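Side-chain contacts in HIT domain-containing protein (Leishmania major, PDB 3KSV), which is of uncharacterised function but binds zinc and, as a histidine triad protein of the HINT type, probably acts as a nucleotide hydrolase or transferase: residues A[32-37]-A[71-76]; A[46-51]-A[79-84]; A[52-55]-A[61-64]; A[91-96]-A[119-124]. All coordinates share one frame; numbering follows the deposited sequence.

In the fold
Contacts 1 and 2 share helix 64-82 and two adjacent strands of one antiparallel sheet; their centres are 11 Å apart, and Leu35 O lies 2.8 Å from Ile51 N between them. Contact 3 follows directly from the strand of contact 2, closing the turn that leads to the same helix, and meets contact 1 where Lys33 O is 2.9 Å from Lys53 N. It carries a zinc ligand, and the side chain of its Pro52 is about 6 Å from that of His108, the predicted nucleotidylated histidine. Contact 4, centred 19 Å from contact 1, joins it through Leu74 CD2 and Val92 CG1, 4.1 Å apart. All four contacts also touch the second subunit.

Contact 1 (A[32-37]-A[71-76]); sequences SKALAF and GVLLAK
Ala34 and Leu73 mark the closest approach of a strand and the helix packed on its sheet, their CA atoms 7.3 Å apart. The axes of the short segments 34-37 and 71-76 come within 9.0 Å and run nearly in the same direction, at a crossing angle of -23°. No hydrogen bond links the two segments, and one leucine makes the join. Leu73 holds CG anti to the backbone N (chi1 -171°), which sends its branched end off the helix and down onto the strand. There the methyl CD2 does all the close touching. It lies 3.7 Å from CB of Ala34 and 4.3 Å from CB of Ala36, the two methyls that the strand turns toward the helix. Between these, the same CD2 meets the backbone itself, 3.9 Å from Leu35 C and 4.1 Å from Ala36 N. The small alanines thus act as low walls on either side of a shallow seat on the peptide, and a larger hydrocarbon from the helix settles into it. The side chain of Leu35 leaves by the other face of the sheet, about 8 Å from the side chain of zinc ligand His106. Leu73 also packs against Ala29 and Val50, so it bridges three strands. Lys33 N bonds to Asp69 OD2 one turn earlier in the helix, while Val72 and Ala75 face Ala68 and Ala67 of the second subunit. The arrangement belongs to the alpha+beta HIT fold, in which a long helix lies along one face of an antiparallel sheet and also takes part in the dimer interface.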
loop_
_atom_site.group_PDB
_atom_site.type_symbol
_atom_site.label_atom_id
_atom_site.label_comp_id
_atom_site.label_asym_id
_atom_site.label_seq_id
_atom_site.Cartn_x
_atom_site.Cartn_y
_atom_site.Cartn_z
ATOM N N SER A 32 -5.905 -13.469 12.503
ATOM C CA SER A 32 -5.496 -13.226 13.883
ATOM C C SER A 32 -5.162 -11.747 14.141
ATOM O O SER A 32 -5.563 -11.191 15.165
ATOM C CB SER A 32 -4.310 -14.111 14.247
ATOM O OG SER A 32 -3.351 -14.094 13.209
ATOM N N LYS A 33 -4.467 -11.099 13.211
ATOM C CA LYS A 33 -3.930 -9.754 13.463
ATOM C C LYS A 33 -4.566 -8.632 12.648
ATOM O O LYS A 33 -4.218 -7.473 12.854
ATOM C CB LYS A 33 -2.405 -9.756 13.252
ATOM C CG LYS A 33 -1.619 -10.487 14.337
ATOM C CD LYS A 33 -1.584 -9.658 15.621
ATOM C CE LYS A 33 -0.798 -10.335 16.745
ATOM N NZ LYS A 33 -0.499 -9.372 17.871
ATOM N N ALA A 34 -5.516 -8.963 11.765
ATOM C CA ALA A 34 -6.049 -8.013 10.776
ATOM C C ALA A 34 -7.544 -8.216 10.471
ATOM O O ALA A 34 -8.086 -9.282 10.699
ATOM C CB ALA A 34 -5.219 -8.087 9.472
ATOM N N LEU A 35 -8.184 -7.173 9.952
ATOM C CA LEU A 35 -9.577 -7.212 9.548
ATOM C C LEU A 35 -9.772 -6.512 8.182
ATOM O O LEU A 35 -9.062 -5.554 7.862
ATOM C CB LEU A 35 -10.415 -6.515 10.633
ATOM C CG LEU A 35 -11.860 -6.945 10.817
ATOM C CD1 LEU A 35 -11.909 -8.126 11.791
ATOM C CD2 LEU A 35 -12.741 -5.748 11.294
ATOM N N ALA A 36 -10.739 -6.982 7.392
ATOM C CA ALA A 36 -11.170 -6.308 6.173
ATOM C C ALA A 36 -12.675 -6.027 6.177
ATOM O O ALA A 36 -13.481 -6.830 6.683
ATOM C CB ALA A 36 -10.780 -7.133 4.950
ATOM N N PHE A 37 -13.050 -4.882 5.603
ATOM C CA PHE A 37 -14.433 -4.516 5.398
ATOM C C PHE A 37 -14.605 -3.488 4.266
ATOM O O PHE A 37 -13.635 -2.991 3.694
ATOM C CB PHE A 37 -15.047 -4.020 6.706
ATOM C CG PHE A 37 -14.233 -3.000 7.400
ATOM C CD1 PHE A 37 -14.388 -1.659 7.093
ATOM C CD2 PHE A 37 -13.327 -3.369 8.369
ATOM C CE1 PHE A 37 -13.636 -0.676 7.748
ATOM C CE2 PHE A 37 -12.567 -2.413 9.032
ATOM C CZ PHE A 37 -12.716 -1.053 8.717
ATOM N N GLY A 71 0.090 -7.782 5.211
ATOM C CA GLY A 71 0.532 -7.990 3.823
ATOM C C GLY A 71 -0.202 -9.146 3.142
ATOM O O GLY A 71 -0.593 -9.051 1.974
ATOM N N VAL A 72 -0.372 -10.244 3.871
ATOM C CA VAL A 72 -1.066 -11.418 3.371
ATOM C C VAL A 72 -2.549 -11.125 3.139
ATOM O O VAL A 72 -3.065 -11.447 2.076
ATOM C CB VAL A 72 -0.910 -12.630 4.330
ATOM C CG1 VAL A 72 -1.964 -13.687 4.050
ATOM C CG2 VAL A 72 0.491 -13.213 4.208
ATOM N N LEU A 73 -3.224 -10.505 4.117
ATOM C CA LEU A 73 -4.621 -10.124 3.927
ATOM C C LEU A 73 -4.808 -9.118 2.796
ATOM O O LEU A 73 -5.800 -9.183 2.076
ATOM C CB LEU A 73 -5.230 -9.563 5.207
ATOM C CG LEU A 73 -6.750 -9.342 5.159
ATOM C CD1 LEU A 73 -7.505 -10.508 4.511
ATOM C CD2 LEU A 73 -7.294 -9.032 6.584
ATOM N N LEU A 74 -3.872 -8.192 2.642
ATOM C CA LEU A 74 -3.919 -7.222 1.531
ATOM C C LEU A 74 -3.880 -7.911 0.150
ATOM O O LEU A 74 -4.657 -7.583 -0.759
ATOM C CB LEU A 74 -2.758 -6.248 1.659
ATOM C CG LEU A 74 -2.745 -5.011 0.767
ATOM C CD1 LEU A 74 -3.985 -4.152 1.010
ATOM C CD2 LEU A 74 -1.456 -4.217 1.045
ATOM N N ALA A 75 -2.991 -8.886 0.015
ATOM C CA ALA A 75 -2.866 -9.672 -1.216
ATOM C C ALA A 75 -4.129 -10.475 -1.489
ATOM O O ALA A 75 -4.569 -10.570 -2.623
ATOM C CB ALA A 75 -1.636 -10.616 -1.139
ATOM N N LYS A 76 -4.703 -11.060 -0.444
ATOM C CA LYS A 76 -5.939 -11.827 -0.595
ATOM C C LYS A 76 -7.091 -10.929 -1.020
ATOM O O LYS A 76 -7.849 -11.276 -1.938
ATOM C CB LYS A 76 -6.298 -12.550 0.702
ATOM C CG LYS A 76 -5.361 -13.667 1.002
ATOM C CD LYS A 76 -5.793 -14.499 2.179
ATOM C CE LYS A 76 -4.909 -15.743 2.316
ATOM N NZ LYS A 76 -5.362 -16.594 3.444
#

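Contact 2 (A[46-51]-A[79-84]); sequences GHMLVI and RAVAGP
Met48 and Val81 supply the apolar part of this contact, in which the strand 48-51 meets the last turn of helix 64-82. The methyl CG2 of Val81 reaches Met48 from the helix and rests beside the middle of its chain, 3.8 Å from SD and 3.9 Å from CG. The two side chains cross obliquely, so the branch of the valine meets the flank of the thioether rather than its terminal methyl. The methionine is shaped for this: CG stands between the backbone N and the carbonyl carbon (chi1 65°), and the chain bends at chi3 (-65°), which swings CE away from Val81 and over Ala36 of the neighbouring strand. Ala77, one turn back along the helix, packs on Met48 as well, and Ile111 meets Val81.

The backbone contributes a looser touch. Gly46 O lies 4.2 Å from Val81 CG2, and the CA atoms of Gly46 and Val81 are 7.1 Å apart. Gly46 has a positive phi (92°), a conformation that glycine adopts readily, just before the chain enters the strand.

Polar bonds lie to other partners. Tyr142 of the second subunit donates its hydroxyl to Gly46 O and packs on both Met48 and Val81. On the other face of the sheet His47 NE2 pairs with His110 ND1, a residue of the histidine triad motif. The chemistry is therefore that of a buried thioether-methyl contact with no directional bond of its own, while the adjoining carbonyl finds its hydrogen-bond donor in the second subunit.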
loop_
_atom_site.group_PDB
_atom_site.type_symbol
_atom_site.label_atom_id
_atom_site.label_comp_id
_atom_site.label_asym_id
_atom_site.label_seq_id
_atom_site.Cartn_x
_atom_site.Cartn_y
_atom_site.Cartn_z
ATOM N N GLY A 46 -17.066 -1.038 -4.771
ATOM C CA GLY A 46 -16.185 -2.151 -4.342
ATOM C C GLY A 46 -14.927 -1.754 -3.566
ATOM O O GLY A 46 -14.089 -2.599 -3.263
ATOM N N HIS A 47 -14.785 -0.458 -3.292
ATOM C CA HIS A 47 -13.720 0.113 -2.449
ATOM C C HIS A 47 -13.770 -0.502 -1.055
ATOM O O HIS A 47 -14.807 -0.458 -0.367
ATOM C CB HIS A 47 -13.911 1.641 -2.383
ATOM C CG HIS A 47 -12.885 2.398 -1.577
ATOM N ND1 HIS A 47 -12.805 3.774 -1.621
ATOM C CD2 HIS A 47 -11.930 1.997 -0.698
ATOM C CE1 HIS A 47 -11.844 4.188 -0.819
ATOM N NE2 HIS A 47 -11.295 3.131 -0.245
ATOM N N MET A 48 -12.641 -1.081 -0.650
ATOM C CA MET A 48 -12.555 -1.749 0.623
ATOM C C MET A 48 -11.336 -1.314 1.377
ATOM O O MET A 48 -10.479 -0.612 0.844
ATOM C CB MET A 48 -12.587 -3.279 0.443
ATOM C CG MET A 48 -11.414 -3.924 -0.287
ATOM S SD MET A 48 -11.552 -5.722 -0.190
ATOM C CE MET A 48 -11.343 -5.904 1.603
ATOM N N LEU A 49 -11.297 -1.741 2.642
ATOM C CA LEU A 49 -10.275 -1.380 3.599
ATOM C C LEU A 49 -9.688 -2.635 4.258
ATOM O O LEU A 49 -10.413 -3.591 4.528
ATOM C CB LEU A 49 -10.884 -0.505 4.678
ATOM C CG LEU A 49 -11.550 0.795 4.214
ATOM C CD1 LEU A 49 -12.457 1.348 5.320
ATOM C CD2 LEU A 49 -10.538 1.816 3.804
ATOM N N VAL A 50 -8.379 -2.633 4.494
ATOM C CA VAL A 50 -7.712 -3.677 5.276
ATOM C C VAL A 50 -6.968 -2.986 6.412
ATOM O O VAL A 50 -6.110 -2.136 6.168
ATOM C CB VAL A 50 -6.690 -4.472 4.428
ATOM C CG1 VAL A 50 -5.854 -5.394 5.306
ATOM C CG2 VAL A 50 -7.394 -5.255 3.334
ATOM N N ILE A 51 -7.279 -3.354 7.645
ATOM C CA ILE A 51 -6.675 -2.707 8.807
ATOM C C ILE A 51 -6.049 -3.722 9.776
ATOM O O ILE A 51 -6.526 -4.853 9.887
ATOM C CB ILE A 51 -7.711 -1.841 9.577
ATOM C CG1 ILE A 51 -8.710 -2.709 10.303
ATOM C CG2 ILE A 51 -8.459 -0.887 8.626
ATOM C CD1 ILE A 51 -9.463 -1.955 11.375
ATOM N N ARG A 79 -7.081 -9.962 -4.628
ATOM C CA ARG A 79 -7.611 -11.000 -5.504
ATOM C C ARG A 79 -9.148 -10.897 -5.557
ATOM O O ARG A 79 -9.766 -11.090 -6.616
ATOM C CB ARG A 79 -7.181 -12.380 -5.013
ATOM C CG ARG A 79 -5.693 -12.677 -5.141
ATOM C CD ARG A 79 -5.337 -13.819 -4.214
ATOM N NE ARG A 79 -4.217 -14.635 -4.654
ATOM C CZ ARG A 79 -2.937 -14.318 -4.506
ATOM N NH1 ARG A 79 -2.548 -13.146 -3.960
ATOM N NH2 ARG A 79 -2.024 -15.177 -4.930
ATOM N N ALA A 80 -9.759 -10.571 -4.411
ATOM C CA ALA A 80 -11.205 -10.323 -4.337
ATOM C C ALA A 80 -11.558 -9.139 -5.218
ATOM O O ALA A 80 -12.496 -9.215 -6.029
ATOM C CB ALA A 80 -11.670 -10.076 -2.893
ATOM N N VAL A 81 -10.775 -8.075 -5.102
ATOM C CA VAL A 81 -11.045 -6.825 -5.835
ATOM C C VAL A 81 -10.787 -6.982 -7.341
ATOM O O VAL A 81 -11.479 -6.356 -8.167
ATOM C CB VAL A 81 -10.252 -5.616 -5.226
ATOM C CG1 VAL A 81 -10.266 -4.423 -6.160
ATOM C CG2 VAL A 81 -10.833 -5.219 -3.894
ATOM N N ALA A 82 -9.823 -7.832 -7.703
ATOM C CA ALA A 82 -9.494 -8.049 -9.119
ATOM C C ALA A 82 -10.656 -8.734 -9.854
ATOM O O ALA A 82 -10.772 -8.630 -11.087
ATOM C CB ALA A 82 -8.185 -8.852 -9.263
ATOM N N GLY A 83 -11.526 -9.413 -9.102
ATOM C CA GLY A 83 -12.786 -9.934 -9.645
ATOM C C GLY A 83 -12.683 -11.366 -10.125
ATOM O O GLY A 83 -11.612 -11.953 -10.078
ATOM N N PRO A 84 -13.803 -11.943 -10.600
ATOM C CA PRO A 84 -13.796 -13.347 -10.987
ATOM C C PRO A 84 -12.799 -13.706 -12.086
ATOM O O PRO A 84 -12.229 -14.796 -12.028
ATOM C CB PRO A 84 -15.234 -13.581 -11.441
ATOM C CG PRO A 84 -16.002 -12.677 -10.624
ATOM C CD PRO A 84 -15.174 -11.421 -10.557
#

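Contact 3 (A[52-55]-A[61-64]); sequences PKEH and ELGM. With ZN (zinc ion), chain B.
Leu62 CD1 meets Pro52 at its CB-CG bond, 3.5 Å from CB and 3.7 Å from CG, and this is the apolar core of the contact. Leu62 keeps CG anti to the backbone N (chi1 -159°), which carries the methyl across to segment 52-55. The carboxylate of Glu54 comes to the same methyl, its OE1 lying 3.8 Å from Leu62 CD1, at roughly a right angle to the proline ring. The glutamate is stretched out, with chi1 at -176° and the chain extended beyond CG. Its OE1 ends 3.5 Å from Gly63 N, close but without a hydrogen bond. Gly63 is the N-cap of helix 64-82, and the helix start may favour a negative group here; against that, Asp66 OD2 comes near Glu54 OE1, and two like charges could raise the proton affinity of one of them.

Farther along segment 52-55, the turn delivers His55 to the zinc ion, which its ND1 binds at 2.0 Å. Cys13, Cys16 and His106 complete the site. Pro52 matters here too, because its carbonyl O takes a hydrogen bond from His106 NE2. It thus braces from the second shell a ring whose ND1 binds the metal, and the rings of His55 and His106 meet with their planes almost perpendicular.

Across the dimer, Leu62 O accepts a bond from Arg79 NH2 of the second subunit. The contact closes the connection from strand 48-52 to helix 64-82, with the zinc site on one flank and the start of the helix on the other.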
loop_
_atom_site.group_PDB
_atom_site.type_symbol
_atom_site.label_atom_id
_atom_site.label_comp_id
_atom_site.label_asym_id
_atom_site.label_seq_id
_atom_site.Cartn_x
_atom_site.Cartn_y
_atom_site.Cartn_z
ATOM N N PRO A 52 -4.979 -3.324 10.484
ATOM C CA PRO A 52 -4.546 -4.148 11.593
ATOM C C PRO A 52 -5.509 -4.022 12.766
ATOM O O PRO A 52 -6.113 -2.968 12.969
ATOM C CB PRO A 52 -3.190 -3.546 11.947
ATOM C CG PRO A 52 -3.346 -2.118 11.627
ATOM C CD PRO A 52 -4.157 -2.109 10.368
ATOM N N LYS A 53 -5.658 -5.091 13.530
ATOM C CA LYS A 53 -6.440 -5.027 14.757
ATOM C C LYS A 53 -5.775 -4.108 15.794
ATOM O O LYS A 53 -6.464 -3.399 16.522
ATOM C CB LYS A 53 -6.649 -6.429 15.329
ATOM C CG LYS A 53 -7.693 -7.258 14.565
ATOM C CD LYS A 53 -7.633 -8.733 14.979
ATOM C CE LYS A 53 -8.861 -9.519 14.547
ATOM N NZ LYS A 53 -8.659 -10.992 14.713
ATOM N N GLU A 54 -4.445 -4.098 15.830
ATOM C CA GLU A 54 -3.677 -3.237 16.740
ATOM C C GLU A 54 -3.924 -1.769 16.380
ATOM O O GLU A 54 -3.957 -1.421 15.195
ATOM C CB GLU A 54 -2.163 -3.562 16.617
ATOM C CG GLU A 54 -1.221 -2.799 17.587
ATOM C CD GLU A 54 0.273 -2.753 17.129
ATOM O OE1 GLU A 54 0.686 -3.456 16.149
ATOM O OE2 GLU A 54 1.038 -1.980 17.766
ATOM N N HIS A 55 -4.099 -0.907 17.383
ATOM C CA HIS A 55 -4.172 0.536 17.120
ATOM C C HIS A 55 -2.765 1.094 16.885
ATOM O O HIS A 55 -2.109 1.570 17.815
ATOM C CB HIS A 55 -4.877 1.318 18.247
ATOM C CG HIS A 55 -5.069 2.777 17.938
ATOM N ND1 HIS A 55 -6.111 3.252 17.170
ATOM C CD2 HIS A 55 -4.330 3.861 18.277
ATOM C CE1 HIS A 55 -6.006 4.563 17.051
ATOM N NE2 HIS A 55 -4.938 4.960 17.720
ATOM N N GLU A 61 4.605 2.209 13.072
ATOM C CA GLU A 61 4.334 1.813 14.445
ATOM C C GLU A 61 3.818 0.382 14.526
ATOM O O GLU A 61 3.641 -0.155 15.617
ATOM C CB GLU A 61 3.336 2.782 15.072
ATOM C CG GLU A 61 3.934 4.158 15.372
ATOM C CD GLU A 61 2.943 5.098 16.060
ATOM O OE1 GLU A 61 1.911 5.414 15.425
ATOM O OE2 GLU A 61 3.197 5.521 17.222
ATOM N N LEU A 62 3.600 -0.238 13.366
ATOM C CA LEU A 62 3.007 -1.572 13.292
ATOM C C LEU A 62 4.067 -2.633 13.620
ATOM O O LEU A 62 5.219 -2.503 13.198
ATOM C CB LEU A 62 2.456 -1.789 11.871
ATOM C CG LEU A 62 1.386 -2.847 11.610
ATOM C CD1 LEU A 62 0.174 -2.633 12.500
ATOM C CD2 LEU A 62 1.012 -2.829 10.141
ATOM N N GLY A 63 3.691 -3.671 14.365
ATOM C CA GLY A 63 4.606 -4.771 14.670
ATOM C C GLY A 63 4.945 -5.606 13.444
ATOM O O GLY A 63 4.162 -5.688 12.513
ATOM N N MET A 64 6.118 -6.224 13.442
ATOM C CA MET A 64 6.569 -7.020 12.298
ATOM C C MET A 64 5.646 -8.218 12.012
ATOM O O MET A 64 5.343 -8.504 10.865
ATOM C CB MET A 64 8.030 -7.471 12.498
ATOM C CG MET A 64 9.120 -6.699 11.691
ATOM S SD MET A 64 8.746 -5.038 11.040
HETATM ZN ZN ZN B . -7.795 2.689 16.283
#

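Contact 4 (A[91-96]-A[119-124]); sequences NVLQNN and TGLKIG
Asn91, the first residue of segment 91-96, sets its CB 3.8 Å from Leu121 CD2, and its amide also lies beside the leucine, OD1 coming 3.9 Å from Leu121 CB. Leu121 holds CG anti to the backbone N (chi1 -173°), which carries CD2 to Asn91 and CD1 to Leu93. A water 2.9 Å from Leu121 N lies near the same OD1 and may bridge backbone and amide; a second, between OD1 and Leu121 O, has contacts too short to be relied on. The ND2 end bonds to Asn95 OD1 and Ala100 O of the second subunit. Val92 points to the other face, onto Phe109. Leu93 returns to this one: its CD2 meets Leu121 CD1 at 4.0 Å, the side chains crossing at about a right angle, and Ile123 of the second subunit packs on it. Farther on, Asn96 ND2 bonds to Gln94 OE1 at 2.8 Å and Gln94 NE2 to Asn96 OD1 at 2.9 Å, each donor 42° above the carbonyl plane. The pairing fixes the rotation of both amides, with Asn96 OD1 also accepting from Leu59 N. Hydrocarbon thus joins the segments directly, while the amides serve water, their own strand and the subunit whose strand continues the sheet.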
loop_
_atom_site.group_PDB
_atom_site.type_symbol
_atom_site.label_atom_id
_atom_site.label_comp_id
_atom_site.label_asym_id
_atom_site.label_seq_id
_atom_site.Cartn_x
_atom_site.Cartn_y
_atom_site.Cartn_z
ATOM N N ASN A 91 -6.159 0.609 -7.132
ATOM C CA ASN A 91 -5.055 1.241 -6.442
ATOM C C ASN A 91 -5.080 0.824 -4.968
ATOM O O ASN A 91 -6.166 0.686 -4.363
ATOM C CB ASN A 91 -5.140 2.755 -6.555
ATOM C CG ASN A 91 -4.968 3.256 -7.978
ATOM O OD1 ASN A 91 -5.956 3.497 -8.666
ATOM N ND2 ASN A 91 -3.716 3.432 -8.426
ATOM N N VAL A 92 -3.887 0.588 -4.415
ATOM C CA VAL A 92 -3.708 0.365 -2.996
ATOM C C VAL A 92 -3.042 1.628 -2.424
ATOM O O VAL A 92 -2.005 2.075 -2.901
ATOM C CB VAL A 92 -2.847 -0.884 -2.708
ATOM C CG1 VAL A 92 -2.598 -1.024 -1.191
ATOM C CG2 VAL A 92 -3.551 -2.142 -3.245
ATOM N N LEU A 93 -3.666 2.195 -1.394
ATOM C CA LEU A 93 -3.258 3.453 -0.826
ATOM C C LEU A 93 -3.314 3.374 0.683
ATOM O O LEU A 93 -4.307 2.950 1.253
ATOM C CB LEU A 93 -4.186 4.564 -1.289
ATOM C CG LEU A 93 -3.844 5.954 -0.746
ATOM C CD1 LEU A 93 -2.554 6.451 -1.413
ATOM C CD2 LEU A 93 -5.001 6.885 -1.002
ATOM N N GLN A 94 -2.236 3.808 1.343
ATOM C CA GLN A 94 -2.210 3.857 2.809
ATOM C C GLN A 94 -1.525 5.139 3.209
ATOM O O GLN A 94 -0.394 5.376 2.820
ATOM C CB GLN A 94 -1.474 2.651 3.361
ATOM C CG GLN A 94 -1.636 2.451 4.865
ATOM C CD GLN A 94 -0.533 3.099 5.643
ATOM O OE1 GLN A 94 0.621 3.069 5.217
ATOM N NE2 GLN A 94 -0.875 3.716 6.797
ATOM N N ASN A 95 -2.232 5.948 3.999
ATOM C CA ASN A 95 -1.827 7.310 4.316
ATOM C C ASN A 95 -1.306 7.447 5.772
ATOM O O ASN A 95 -1.849 6.841 6.695
ATOM C CB ASN A 95 -3.037 8.205 4.135
ATOM C CG ASN A 95 -3.571 8.178 2.719
ATOM O OD1 ASN A 95 -2.825 8.054 1.754
ATOM N ND2 ASN A 95 -4.859 8.334 2.592
ATOM N N ASN A 96 -0.250 8.232 5.961
ATOM C CA ASN A 96 0.431 8.319 7.242
ATOM C C ASN A 96 0.685 9.767 7.586
ATOM O O ASN A 96 1.642 10.349 7.114
ATOM C CB ASN A 96 1.725 7.551 7.187
ATOM C CG ASN A 96 1.501 6.090 6.912
ATOM O OD1 ASN A 96 1.250 5.318 7.823
ATOM N ND2 ASN A 96 1.594 5.705 5.640
ATOM N N THR A 119 -13.693 7.903 -12.263
ATOM C CA THR A 119 -13.950 7.471 -10.875
ATOM C C THR A 119 -12.715 6.778 -10.264
ATOM O O THR A 119 -11.680 6.640 -10.926
ATOM C CB THR A 119 -15.263 6.598 -10.749
ATOM O OG1 THR A 119 -14.998 5.212 -11.000
ATOM C CG2 THR A 119 -16.348 7.089 -11.717
ATOM N N GLY A 120 -12.818 6.382 -8.995
ATOM C CA GLY A 120 -11.698 5.754 -8.287
ATOM C C GLY A 120 -10.626 6.764 -7.894
ATOM O O GLY A 120 -10.867 7.970 -7.882
ATOM N N LEU A 121 -9.430 6.282 -7.588
ATOM C CA LEU A 121 -8.374 7.169 -7.116
ATOM C C LEU A 121 -7.812 8.019 -8.255
ATOM O O LEU A 121 -7.495 7.522 -9.332
ATOM C CB LEU A 121 -7.248 6.383 -6.439
ATOM C CG LEU A 121 -6.164 7.223 -5.754
ATOM C CD1 LEU A 121 -6.708 7.963 -4.508
ATOM C CD2 LEU A 121 -4.985 6.326 -5.399
ATOM N N LYS A 122 -7.704 9.313 -7.988
ATOM C CA LYS A 122 -7.116 10.252 -8.913
ATOM C C LYS A 122 -5.833 10.833 -8.298
ATOM O O LYS A 122 -5.840 11.380 -7.190
ATOM C CB LYS A 122 -8.131 11.328 -9.247
ATOM C CG LYS A 122 -9.460 10.745 -9.714
ATOM C CD LYS A 122 -10.478 11.834 -9.921
ATOM C CE LYS A 122 -11.780 11.269 -10.440
ATOM N NZ LYS A 122 -12.575 12.362 -11.037
ATOM N N ILE A 123 -4.739 10.691 -9.049
ATOM C CA ILE A 123 -3.378 10.915 -8.577
ATOM C C ILE A 123 -2.682 12.015 -9.390
ATOM O O ILE A 123 -2.782 12.037 -10.612
ATOM C CB ILE A 123 -2.564 9.609 -8.737
ATOM C CG1 ILE A 123 -2.756 8.690 -7.543
ATOM C CG2 ILE A 123 -1.080 9.858 -8.822
ATOM C CD1 ILE A 123 -1.723 7.542 -7.560
ATOM N N GLY A 124 -1.970 12.907 -8.703
ATOM C CA GLY A 124 -1.063 13.855 -9.354
ATOM C C GLY A 124 0.366 13.373 -9.239
ATOM O O GLY A 124 0.874 13.214 -8.111
HETATM O O HOH W 1 -8.675 3.558 -8.019
HETATM O O HOH W 2 -5.880 5.662 -9.899
#